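Uncharacterized protein (Parabacteroides merdae, PDB 4R7F) is of unknown function but carries a domain of the type 9 secretion system plug family and folds into three immunoglobulin-like beta-sandwich domains. Local coordinates at residues A146-N151 and N372-Y377; T152-N157 and N215-A220; R190-V195 and N316-K321. One frame throughout, in Å; residues are numbered along the deposited sequence.

Contact 1 (A146-N151 and N372-Y377)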
# COMPACT_ATOMS: atom_id res chain seq x y z
N ALA A 146 3.02 -10.36 -8.93
CA ALA A 146 3.47 -9.25 -9.77
C ALA A 146 4.50 -8.35 -9.09
O ALA A 146 4.64 -8.37 -7.88
CB ALA A 146 2.27 -8.43 -10.23
N SER A 147 5.26 -7.62 -9.89
CA SER A 147 6.13 -6.58 -9.36
C SER A 147 6.22 -5.41 -10.35
O SER A 147 5.95 -5.59 -11.52
CB SER A 147 7.53 -7.12 -9.05
OG SER A 147 8.24 -7.47 -10.23
N VAL A 148 6.58 -4.23 -9.85
CA VAL A 148 6.86 -3.06 -10.66
C VAL A 148 8.24 -2.59 -10.28
O VAL A 148 8.52 -2.42 -9.09
CB VAL A 148 5.89 -1.90 -10.37
CG1 VAL A 148 6.00 -0.84 -11.44
CG2 VAL A 148 4.48 -2.40 -10.38
N SER A 149 9.11 -2.37 -11.27
CA SER A 149 10.42 -1.86 -11.00
C SER A 149 10.81 -0.74 -11.95
O SER A 149 10.51 -0.79 -13.12
CB SER A 149 11.45 -2.99 -11.12
OG SER A 149 12.77 -2.45 -11.03
N GLY A 150 11.51 0.26 -11.42
CA GLY A 150 12.12 1.31 -12.24
C GLY A 150 13.39 0.83 -12.91
O GLY A 150 13.97 1.51 -13.74
N ASN A 151 13.83 -0.36 -12.55
CA ASN A 151 14.91 -0.98 -13.26
C ASN A 151 14.33 -1.92 -14.28
O ASN A 151 13.83 -2.98 -13.93
CB ASN A 151 15.82 -1.75 -12.30
CG ASN A 151 17.02 -2.33 -13.00
OD1 ASN A 151 17.39 -1.91 -14.09
ND2 ASN A 151 17.63 -3.29 -12.37
N ASN A 372 2.95 4.57 -8.76
CA ASN A 372 1.82 4.34 -9.67
C ASN A 372 1.20 3.02 -9.33
O ASN A 372 1.79 2.21 -8.63
CB ASN A 372 2.30 4.29 -11.12
CG ASN A 372 2.72 5.65 -11.64
OD1 ASN A 372 1.96 6.63 -11.56
ND2 ASN A 372 3.91 5.72 -12.14
N GLU A 373 -0.01 2.79 -9.83
CA GLU A 373 -0.63 1.49 -9.68
C GLU A 373 -0.87 0.86 -11.04
O GLU A 373 -1.03 1.57 -12.02
CB GLU A 373 -1.94 1.59 -8.92
CG GLU A 373 -3.06 2.30 -9.66
CD GLU A 373 -4.20 2.62 -8.74
OE1 GLU A 373 -4.01 3.48 -7.85
OE2 GLU A 373 -5.26 2.02 -8.90
N TYR A 374 -0.89 -0.46 -11.09
CA TYR A 374 -1.10 -1.20 -12.32
C TYR A 374 -2.06 -2.31 -12.04
O TYR A 374 -1.83 -3.10 -11.15
CB TYR A 374 0.21 -1.80 -12.81
CG TYR A 374 1.22 -0.76 -13.11
CD1 TYR A 374 2.03 -0.24 -12.13
CD2 TYR A 374 1.33 -0.23 -14.38
CE1 TYR A 374 2.96 0.76 -12.41
CE2 TYR A 374 2.27 0.75 -14.66
CZ TYR A 374 3.07 1.26 -13.68
OH TYR A 374 3.96 2.31 -13.99
N SER A 375 -3.14 -2.36 -12.80
CA SER A 375 -4.12 -3.43 -12.64
C SER A 375 -3.98 -4.41 -13.82
O SER A 375 -3.96 -4.01 -14.98
CB SER A 375 -5.53 -2.85 -12.58
OG SER A 375 -5.68 -1.82 -11.62
N ILE A 376 -3.87 -5.69 -13.50
CA ILE A 376 -3.65 -6.79 -14.44
C ILE A 376 -4.91 -7.63 -14.43
O ILE A 376 -5.31 -8.15 -13.39
CB ILE A 376 -2.47 -7.63 -14.00
CG1 ILE A 376 -1.23 -6.74 -13.90
CG2 ILE A 376 -2.22 -8.79 -14.96
CD1 ILE A 376 -0.15 -7.36 -13.07
N TYR A 377 -5.58 -7.66 -15.57
CA TYR A 377 -6.84 -8.36 -15.77
C TYR A 377 -6.55 -9.54 -16.68
O TYR A 377 -6.02 -9.35 -17.78
CB TYR A 377 -7.85 -7.47 -16.49
CG TYR A 377 -8.44 -6.33 -15.68
CD1 TYR A 377 -7.70 -5.21 -15.36
CD2 TYR A 377 -9.73 -6.38 -15.25
CE1 TYR A 377 -8.25 -4.16 -14.61
CE2 TYR A 377 -10.30 -5.36 -14.53
CZ TYR A 377 -9.55 -4.25 -14.22
OH TYR A 377 -10.14 -3.24 -13.49
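The aromatic ring of Tyr374 meets Val148 obliquely. Both methyls of Val148 lie against the same side of the six-membered ring: CG1 is 3.6 Å from Tyr374 CE1, and Val148 CG2 stands 3.7 Å from Tyr374 CD1, so the two methyls lie alongside the CD1-CE1 bond, one to each ring carbon. The two side chains cross at about a right angle. Val148 presents both branches because CG1 is anti to the backbone N (chi1 -167°) while CG2 stands beside that nitrogen. Elsewhere the tyrosine ring is met by Phe218, their planes at about 55°, and its hydroxyl is hydrogen-bonded to Gln161 and Gln187.

Two residues along, Ala146 CB touches Ile376 CD1 at 3.9 Å. The isoleucine extends its longer branch to a residue that has only a methyl to offer, and a small residue suits a place where strand 160-168 also brings Phe165 close. The CA atoms of Val148 and Tyr374 lie 8.3 Å apart, and those of Ala146 and Ile376 8.9 Å, a spacing that fits side-chain packing between two sheets rather than backbone pairing. Alternation along strand 143-149 turns Ala146 and Val148 inward and Ser147 the other way, where its hydroxyl bonds Ser145 and Asn143 of the second subunit. Where the strand ends, Ser149 OG accepts from Asn151 N at 2.8 Å, an ST turn that begins the departure into the loop.

The chemistry across the contact is thus wholly apolar, methyl against methyl and methyl against ring. Such packing is characteristic of the interior of a beta sandwich, and the tyrosine suits its place by giving carbon to that core while its one polar side-chain atom finds amide partners.

Contact 2 (T152-N157 and N215-A220)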
# COMPACT_ATOMS: atom_id res chain seq x y z
N THR A 152 14.42 -1.50 -15.54
CA THR A 152 13.72 -2.12 -16.64
C THR A 152 14.70 -2.70 -17.61
O THR A 152 15.91 -2.59 -17.44
CB THR A 152 12.84 -1.10 -17.41
OG1 THR A 152 13.65 -0.35 -18.32
CG2 THR A 152 12.15 -0.17 -16.43
N ASP A 153 14.17 -3.33 -18.63
CA ASP A 153 14.99 -3.90 -19.67
C ASP A 153 15.61 -2.88 -20.60
O ASP A 153 16.55 -3.23 -21.29
CB ASP A 153 14.16 -4.85 -20.51
CG ASP A 153 13.65 -6.03 -19.71
OD1 ASP A 153 14.31 -6.39 -18.69
OD2 ASP A 153 12.60 -6.58 -20.14
N ILE A 154 15.09 -1.64 -20.62
CA ILE A 154 15.62 -0.62 -21.54
C ILE A 154 16.34 0.51 -20.86
O ILE A 154 16.96 1.33 -21.53
CB ILE A 154 14.52 -0.01 -22.44
CG1 ILE A 154 13.49 0.78 -21.62
CG2 ILE A 154 13.85 -1.13 -23.24
CD1 ILE A 154 12.40 1.41 -22.45
N ASP A 155 16.19 0.60 -19.54
CA ASP A 155 16.93 1.58 -18.76
C ASP A 155 16.97 1.18 -17.28
O ASP A 155 16.42 0.15 -16.87
CB ASP A 155 16.36 2.99 -18.98
CG ASP A 155 14.93 3.18 -18.39
OD1 ASP A 155 14.37 2.22 -17.80
OD2 ASP A 155 14.39 4.32 -18.52
N THR A 156 17.65 2.00 -16.48
CA THR A 156 17.88 1.70 -15.07
C THR A 156 17.59 2.93 -14.22
O THR A 156 18.37 3.84 -14.14
CB THR A 156 19.34 1.23 -14.84
OG1 THR A 156 19.58 0.09 -15.65
CG2 THR A 156 19.58 0.87 -13.35
N ASN A 157 16.43 2.91 -13.57
CA ASN A 157 16.02 3.98 -12.69
C ASN A 157 16.21 5.35 -13.36
O ASN A 157 16.93 6.22 -12.86
CB ASN A 157 16.77 3.87 -11.36
CG ASN A 157 16.52 2.54 -10.66
OD1 ASN A 157 15.48 1.90 -10.80
ND2 ASN A 157 17.51 2.09 -9.96
N ASN A 215 6.48 -4.74 -24.00
CA ASN A 215 5.25 -3.94 -23.97
C ASN A 215 4.84 -3.58 -22.56
O ASN A 215 3.95 -2.78 -22.40
CB ASN A 215 4.10 -4.71 -24.62
CG ASN A 215 4.49 -5.30 -25.95
OD1 ASN A 215 4.59 -4.58 -26.90
ND2 ASN A 215 4.79 -6.62 -26.00
N LEU A 216 5.43 -4.23 -21.55
CA LEU A 216 5.03 -4.00 -20.18
C LEU A 216 5.87 -2.94 -19.52
O LEU A 216 5.84 -2.79 -18.29
CB LEU A 216 5.02 -5.29 -19.39
CG LEU A 216 3.81 -6.17 -19.67
CD1 LEU A 216 3.93 -7.47 -18.93
CD2 LEU A 216 2.52 -5.46 -19.32
N ILE A 217 6.57 -2.16 -20.34
CA ILE A 217 7.35 -1.03 -19.87
C ILE A 217 6.57 0.25 -20.15
O ILE A 217 6.25 0.57 -21.29
CB ILE A 217 8.72 -0.97 -20.55
CG1 ILE A 217 9.51 -2.24 -20.25
CG2 ILE A 217 9.49 0.23 -20.01
CD1 ILE A 217 10.90 -2.27 -20.86
N PHE A 218 6.26 0.97 -19.10
CA PHE A 218 5.42 2.15 -19.16
C PHE A 218 6.26 3.35 -18.84
O PHE A 218 7.19 3.23 -18.05
CB PHE A 218 4.39 2.06 -18.06
CG PHE A 218 3.31 1.10 -18.33
CD1 PHE A 218 3.45 -0.23 -17.99
CD2 PHE A 218 2.11 1.54 -18.85
CE1 PHE A 218 2.42 -1.14 -18.21
CE2 PHE A 218 1.08 0.64 -19.11
CZ PHE A 218 1.25 -0.71 -18.79
N PRO A 219 5.90 4.52 -19.38
CA PRO A 219 6.60 5.70 -18.82
C PRO A 219 6.16 5.94 -17.38
O PRO A 219 5.00 5.70 -17.02
CB PRO A 219 6.15 6.84 -19.73
CG PRO A 219 4.90 6.33 -20.38
CD PRO A 219 5.07 4.86 -20.53
N ALA A 220 7.10 6.39 -16.55
CA ALA A 220 6.88 6.41 -15.12
C ALA A 220 6.00 7.54 -14.65
O ALA A 220 5.36 7.45 -13.58
CB ALA A 220 8.20 6.41 -14.37
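Ile217 meets three consecutive loop residues, Thr152, Asp153 and Ile154, and every contact between them is van der Waals packing. Its CD1 does most of the touching: it lies 4.1 Å from Thr152 CB, 4.2 Å from Asp153 CB and 4.0 Å from Ile154 CG2. The two isoleucines reach toward each other tip to tip, and the approach is reciprocal, for Ile154 CD1 comes to 4.0 Å from Ile217 CG2. Ile217 achieves this with CG1 anti to its carbonyl carbon (chi1 -60°) and the rest of the chain extended, which carries CD1 out from strand 207-219 to the loop. A branched aliphatic chain suits the task, since two separate methyls can be offered to a curved surface.

The polar interactions belong to the loop itself. Thr152 OG1 accepts from Ile154 N at 3.0 Å, forming an ST turn, and the same oxygen donates to Asp155 OD1 at 2.7 Å. That donor comes from the anti side of the carboxylate, 33° out of its plane. Thr152 N also bonds Asp155 O at 2.9 Å, so side chain and backbone together close a compact turn. Threonine fits here because one oxygen can accept one hydrogen bond and donate another while its carbon side remains available to Ile217. Beyond the loop, Asp155 OD2 is held by His160, and Asp153 N by Gln162 of strand 160-168.

The loop follows strand 143-149 and bends over strand 160-168 to lie against the next strand of that sheet. The contact is partly buried, with a buried Ile217 near the end of strand 207-219 and an exposed Ile154 over it. Polar bonds inside the loop thus fix its shape, whereas methyl contacts alone join it to Ile217.

Contact 3 (R190-V195 and N316-K321)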
# COMPACT_ATOMS: atom_id res chain seq x y z
N ARG A 190 -6.06 4.11 -16.46
CA ARG A 190 -6.13 4.81 -17.74
C ARG A 190 -6.27 3.76 -18.82
O ARG A 190 -5.50 2.78 -18.85
CB ARG A 190 -4.86 5.60 -18.01
CG ARG A 190 -4.76 6.89 -17.22
CD ARG A 190 -3.35 7.50 -17.27
NE ARG A 190 -2.90 7.68 -18.65
CZ ARG A 190 -1.66 7.99 -18.98
NH1 ARG A 190 -0.73 8.14 -18.06
NH2 ARG A 190 -1.35 8.16 -20.25
N ARG A 191 -7.23 3.98 -19.71
CA ARG A 191 -7.34 3.14 -20.89
C ARG A 191 -6.49 3.60 -22.01
O ARG A 191 -6.13 2.81 -22.84
CB ARG A 191 -8.77 3.06 -21.36
CG ARG A 191 -9.64 2.29 -20.38
CD ARG A 191 -10.80 1.67 -21.12
NE ARG A 191 -11.80 1.12 -20.22
CZ ARG A 191 -12.94 0.58 -20.64
NH1 ARG A 191 -13.25 0.55 -21.94
NH2 ARG A 191 -13.80 0.08 -19.75
N ASP A 192 -6.17 4.88 -22.06
CA ASP A 192 -5.49 5.42 -23.23
C ASP A 192 -4.12 4.78 -23.51
O ASP A 192 -3.75 4.63 -24.68
CB ASP A 192 -5.36 6.93 -23.10
CG ASP A 192 -4.41 7.35 -21.98
OD1 ASP A 192 -4.81 7.30 -20.81
OD2 ASP A 192 -3.26 7.75 -22.28
N ASN A 193 -3.37 4.44 -22.46
CA ASN A 193 -2.05 3.80 -22.67
C ASN A 193 -1.99 2.38 -22.11
O ASN A 193 -0.91 1.90 -21.71
CB ASN A 193 -0.94 4.66 -22.08
CG ASN A 193 -0.96 4.68 -20.56
OD1 ASN A 193 -1.98 4.41 -19.95
ND2 ASN A 193 0.18 4.97 -19.96
N ALA A 194 -3.13 1.70 -22.12
CA ALA A 194 -3.23 0.33 -21.63
C ALA A 194 -2.54 -0.64 -22.58
O ALA A 194 -2.33 -0.34 -23.74
CB ALA A 194 -4.68 -0.07 -21.44
N VAL A 195 -2.19 -1.82 -22.08
CA VAL A 195 -1.44 -2.79 -22.84
C VAL A 195 -2.21 -4.11 -22.88
O VAL A 195 -2.84 -4.51 -21.89
CB VAL A 195 -0.06 -3.03 -22.17
CG1 VAL A 195 0.71 -4.11 -22.88
CG2 VAL A 195 0.76 -1.75 -22.16
N ASN A 316 -10.86 9.74 -16.70
CA ASN A 316 -9.71 9.38 -17.53
C ASN A 316 -10.01 9.23 -19.05
O ASN A 316 -9.36 8.49 -19.75
CB ASN A 316 -9.01 8.16 -16.95
CG ASN A 316 -8.24 8.48 -15.68
OD1 ASN A 316 -7.65 9.55 -15.54
ND2 ASN A 316 -8.27 7.59 -14.74
N VAL A 317 -10.99 9.99 -19.54
CA VAL A 317 -11.30 10.08 -20.96
C VAL A 317 -10.56 11.25 -21.60
O VAL A 317 -10.61 12.38 -21.13
CB VAL A 317 -12.84 10.20 -21.14
CG1 VAL A 317 -13.27 10.43 -22.59
CG2 VAL A 317 -13.52 8.98 -20.54
N LEU A 318 -9.87 10.95 -22.70
CA LEU A 318 -9.19 11.94 -23.51
C LEU A 318 -10.08 12.18 -24.70
O LEU A 318 -10.09 11.37 -25.63
CB LEU A 318 -7.80 11.45 -23.96
CG LEU A 318 -6.89 11.01 -22.81
CD1 LEU A 318 -5.55 10.61 -23.39
CD2 LEU A 318 -6.74 12.14 -21.82
N ASP A 319 -10.83 13.28 -24.65
CA ASP A 319 -11.70 13.73 -25.71
C ASP A 319 -11.94 15.27 -25.62
O ASP A 319 -11.25 15.99 -24.90
CB ASP A 319 -13.02 12.94 -25.63
CG ASP A 319 -13.93 13.38 -24.45
OD1 ASP A 319 -13.52 14.23 -23.59
OD2 ASP A 319 -15.09 12.85 -24.37
N GLU A 320 -12.93 15.77 -26.35
CA GLU A 320 -13.17 17.20 -26.48
C GLU A 320 -13.58 17.83 -25.18
O GLU A 320 -13.48 19.02 -25.05
CB GLU A 320 -14.30 17.46 -27.49
CG GLU A 320 -13.94 17.06 -28.92
CD GLU A 320 -14.29 15.61 -29.31
OE1 GLU A 320 -14.82 14.80 -28.47
OE2 GLU A 320 -14.01 15.30 -30.49
N LYS A 321 -14.10 17.04 -24.25
CA LYS A 321 -14.43 17.57 -22.95
C LYS A 321 -13.20 17.85 -22.15
O LYS A 321 -13.23 18.78 -21.38
CB LYS A 321 -15.28 16.61 -22.14
CG LYS A 321 -16.58 16.16 -22.78
CD LYS A 321 -17.38 15.44 -21.67
CE LYS A 321 -17.99 14.11 -22.08
NZ LYS A 321 -17.00 13.04 -22.36
O HOH W 1 -6.60 8.33 -19.49
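Asp192 OD1 is gripped from two directions: Arg190 NE donates to it at 2.9 Å, and a bridging water donates at 2.5 Å. The same water gives its other hydrogen to Asn316 O at 2.8 Å, linking the two loops. Asp192 OD2 receives Arg190 NH2 at 2.8 Å, so the guanidinium meets the carboxylate side-on in a bidentate salt bridge. Both bonds are nearly straight, at 178° and 176°, use the syn lone pairs and lie in the guanidinium plane. A bend at chi3 (54°) folds the arginine back to its neighbour, while Asn193 ND2 rests 3.4 Å above the guanidinium plane. Gly358 N also bonds Asp192 OD2, which ties in a third loop.

Direct packing is sparse but well matched. Leu318 CD1 lies 3.7 Å from Asp192 CB and equally near the carboxylate carbon, an apolar methyl beside a charge already paired with arginine. Arg190 CG touches Asn316 CG at 4.1 Å, the side chains crossing at about a right angle, so that the aliphatic part of the arginine does the packing while its head does the bonding. An asparagine in place of Asp192 would probably leave the arginine's charge without its mate and give up one of the two bonds that hold the guanidinium in plane.

The salt bridge shapes 190-195 from within, beside the type I beta turn from Arg191 to Ala194. The arrangement is that of two loops meeting between beta sandwiches, one after strand 181-187, the other after strand 305-310 of a separate sheet, joined by the shared water and the packing of Leu318 and Asn316.

Contact 1 is largely core, set between two sheets of one sandwich, and its chemistry is purely apolar. Contact 2 belongs to the same sandwich, sharing the sheet of strands 143-149, 160-168 and 207-219, but is only partly buried, and there a loop organised by its own polar bonds leans on one isoleucine. Asn372 and Ala220 join the two directly by a probable hydrogen bond. Contact 3, nearer the chain's centre than either, is also partly buried and joins loops of separate sheets through a shared water and limited side-chain packing, beside an ion pair internal to one loop. Val195 from its first loop packs on Phe218 and Leu216, so 190-195 also reaches the strand used by contact 2.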